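Side-chain contact in L-lysine 6-oxidase (Marinomonas mediterranea, PDB 3WEU), which oxidises the epsilon-amino group of L-lysine with a cysteine tryptophylquinone cofactor, releasing ammonium and antibacterial hydrogen peroxide: residues Leu106-Gly109 against Arg110-Tyr114. Numbering follows the deposited sequence.
Sequences LLYG and RDNSY. With SO4 (sulfate ion), chain E.
Two consecutive 3-10 turns meet at G109 in the long loop between strand 80-91 and helix 129-134; the second is closed by the bond from N112 N to G109 O (2.9 Å, N-H...O angle 159°). The N112 backbone N-H approaches from above the G109 carbonyl plane, tilted well out of it, and does not use a lone pair. A matching i to i+3 bond, G109 N to L106 O, closes the first turn, and another follows, S113 N to R110 O, both 3.0 Å. G109 has a positive phi and an extended psi, where a CB would be pressed against the preceding carbonyl oxygen; this backbone shape, suited to glycine, turns the chain from one 3-10 turn into the next. Across the junction the side chains of Y108 and N112 run side by side in the same direction, ring and amide planes 73° apart. N112 ND2 lies 3.7 Å from Y108 CB and meets the ring obliquely. The N112 side chain, its CG opposite the backbone N (chi1 -168°), is held at both ends of its buried amide: ND2 bonds back to the carbonyls of L102 and N105, and OD1 accepts from R117 NE, farther along the chain, which fixes the amide's rotation. On another side of the turns, methyl CD2 of L106 rests against S113 CB at 3.9 Å, and the L106 side chain also touches C490 and E491 of helix 489-492. S113 OG bonds to A116 N farther along the loop. R110, at the start of the second turn, bends at chi3 to curl round a sulfate, probably from the crystallisation liquor: NH2 donates to sulfate O2 at 3.0 Å, the anion lying in plane at the guanidinium edge, and NE makes a weak bond to O3, the oxygen that also faces R110 N.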
ATOM      1  N   LEU A 106      -3.991  -7.208  35.644  1.00 18.18           N
ATOM      2  CA  LEU A 106      -3.558  -6.938  37.024  1.00 19.09           C
ATOM      3  C   LEU A 106      -3.507  -8.175  37.882  1.00 20.20           C
ATOM      4  O   LEU A 106      -3.023  -8.146  39.016  1.00 19.87           O
ATOM      5  CB  LEU A 106      -4.425  -5.837  37.658  1.00 19.63           C
ATOM      6  CG  LEU A 106      -4.270  -4.480  37.015  1.00 19.74           C
ATOM      7  CD1 LEU A 106      -5.282  -3.451  37.409  1.00 20.91           C
ATOM      8  CD2 LEU A 106      -2.898  -3.963  37.333  1.00 21.16           C
ATOM      9  N   LEU A 107      -3.981  -9.303  37.345  1.00 16.84           N
ATOM     10  CA  LEU A 107      -3.770 -10.536  37.999  1.00 17.41           C
ATOM     11  C   LEU A 107      -2.305 -10.893  38.105  1.00 16.87           C
ATOM     12  O   LEU A 107      -1.967 -11.729  38.945  1.00 18.63           O
ATOM     13  CB  LEU A 107      -4.545 -11.692  37.355  1.00 18.76           C
ATOM     14  CG  LEU A 107      -6.066 -11.471  37.439  1.00 18.45           C
ATOM     15  CD1 LEU A 107      -6.768 -12.443  36.491  1.00 21.24           C
ATOM     16  CD2 LEU A 107      -6.551 -11.660  38.837  1.00 19.38           C
ATOM     17  N   TYR A 108      -1.468 -10.310  37.276  1.00 17.88           N
ATOM     18  CA  TYR A 108      -0.013 -10.557  37.333  1.00 18.88           C
ATOM     19  C   TYR A 108       0.733  -9.493  38.193  1.00 20.73           C
ATOM     20  O   TYR A 108       1.979  -9.430  38.217  1.00 21.56           O
ATOM     21  CB  TYR A 108       0.589 -10.573  35.916  1.00 19.27           C
ATOM     22  CG  TYR A 108       0.086 -11.757  35.108  1.00 18.14           C
ATOM     23  CD1 TYR A 108      -1.175 -11.711  34.490  1.00 20.29           C
ATOM     24  CD2 TYR A 108       0.821 -12.905  35.001  1.00 20.38           C
ATOM     25  CE1 TYR A 108      -1.626 -12.767  33.747  1.00 19.28           C
ATOM     26  CE2 TYR A 108       0.337 -14.001  34.335  1.00 19.17           C
ATOM     27  CZ  TYR A 108      -0.881 -13.915  33.698  1.00 20.27           C
ATOM     28  OH  TYR A 108      -1.392 -15.007  33.049  1.00 18.77           O
ATOM     29  N   GLY A 109      -0.039  -8.654  38.843  1.00 20.61           N
ATOM     30  CA  GLY A 109       0.501  -7.619  39.705  1.00 22.84           C
ATOM     31  C   GLY A 109       0.548  -6.260  39.086  1.00 20.27           C
ATOM     32  O   GLY A 109       0.378  -6.060  37.877  1.00 19.03           O
ATOM     33  N   ARG A 110       0.739  -5.259  39.938  1.00 21.10           N
ATOM     34  CA  ARG A 110       0.723  -3.887  39.464  1.00 21.55           C
ATOM     35  C   ARG A 110       1.809  -3.586  38.506  1.00 20.84           C
ATOM     36  O   ARG A 110       1.705  -2.669  37.724  1.00 19.47           O
ATOM     37  CB  ARG A 110       0.760  -2.917  40.640  1.00 28.02           C
ATOM     38  CG  ARG A 110      -0.607  -2.804  41.294  1.00 34.74           C
ATOM     39  CD  ARG A 110      -0.589  -1.969  42.567  1.00 44.39           C
ATOM     40  NE  ARG A 110       0.240  -2.641  43.555  1.00 54.43           N
ATOM     41  CZ  ARG A 110       0.585  -2.103  44.715  1.00 63.94           C
ATOM     42  NH1 ARG A 110       0.147  -0.879  45.042  1.00 63.66           N
ATOM     43  NH2 ARG A 110       1.357  -2.796  45.539  1.00 61.74           N
ATOM     44  N   ASP A 111       2.900  -4.339  38.561  1.00 21.69           N
ATOM     45  CA  ASP A 111       3.985  -4.089  37.642  1.00 20.95           C
ATOM     46  C   ASP A 111       3.626  -4.489  36.218  1.00 20.81           C
ATOM     47  O   ASP A 111       4.401  -4.248  35.318  1.00 18.86           O
ATOM     48  CB  ASP A 111       5.247  -4.832  38.098  1.00 21.70           C
ATOM     49  CG  ASP A 111       5.964  -4.108  39.237  1.00 27.03           C
ATOM     50  OD1 ASP A 111       5.608  -2.945  39.569  1.00 28.33           O
ATOM     51  OD2 ASP A 111       6.821  -4.735  39.803  1.00 29.04           O
ATOM     52  N   ASN A 112       2.455  -5.133  36.036  1.00 20.23           N
ATOM     53  CA  ASN A 112       1.966  -5.470  34.713  1.00 18.01           C
ATOM     54  C   ASN A 112       0.798  -4.591  34.323  1.00 20.16           C
ATOM     55  O   ASN A 112       0.120  -4.877  33.336  1.00 19.43           O
ATOM     56  CB  ASN A 112       1.539  -6.987  34.713  1.00 20.41           C
ATOM     57  CG  ASN A 112       1.286  -7.529  33.320  1.00 20.02           C
ATOM     58  OD1 ASN A 112       2.127  -7.354  32.410  1.00 19.81           O
ATOM     59  ND2 ASN A 112       0.136  -8.220  33.137  1.00 19.49           N
ATOM     60  N   SER A 113       0.580  -3.450  35.022  1.00 20.17           N
ATOM     61  CA  SER A 113      -0.465  -2.481  34.641  1.00 18.11           C
ATOM     62  C   SER A 113      -0.190  -1.937  33.299  1.00 18.33           C
ATOM     63  O   SER A 113       0.958  -1.898  32.834  1.00 19.18           O
ATOM     64  CB  SER A 113      -0.564  -1.311  35.639  1.00 20.82           C
ATOM     65  OG  SER A 113       0.517  -0.409  35.428  1.00 20.39           O
ATOM     66  N   TYR A 114      -1.222  -1.424  32.647  1.00 19.50           N
ATOM     67  CA  TYR A 114      -1.030  -0.842  31.322  1.00 18.23           C
ATOM     68  C   TYR A 114       0.027   0.294  31.384  1.00 19.95           C
ATOM     69  O   TYR A 114       0.900   0.412  30.506  1.00 19.53           O
ATOM     70  CB  TYR A 114      -2.303  -0.233  30.782  1.00 19.80           C
ATOM     71  CG  TYR A 114      -3.377  -1.185  30.325  1.00 17.83           C
ATOM     72  CD1 TYR A 114      -3.268  -1.800  29.109  1.00 19.19           C
ATOM     73  CD2 TYR A 114      -4.495  -1.440  31.124  1.00 19.76           C
ATOM     74  CE1 TYR A 114      -4.254  -2.668  28.665  1.00 20.26           C
ATOM     75  CE2 TYR A 114      -5.508  -2.303  30.683  1.00 19.16           C
ATOM     76  CZ  TYR A 114      -5.363  -2.924  29.481  1.00 19.18           C
ATOM     77  OH  TYR A 114      -6.316  -3.765  28.917  1.00 18.45           O
TER
HETATM   78  S   SO4 E 803       1.414  -6.321  43.394  1.00 62.88           S
HETATM   79  O1  SO4 E 803       2.329  -7.469  43.167  1.00 61.67           O
HETATM   80  O2  SO4 E 803       2.009  -5.535  44.513  1.00 68.44           O
HETATM   81  O3  SO4 E 803       1.334  -5.455  42.222  1.00 61.98           O
HETATM   82  O4  SO4 E 803      -0.012  -6.709  43.617  1.00 54.85           O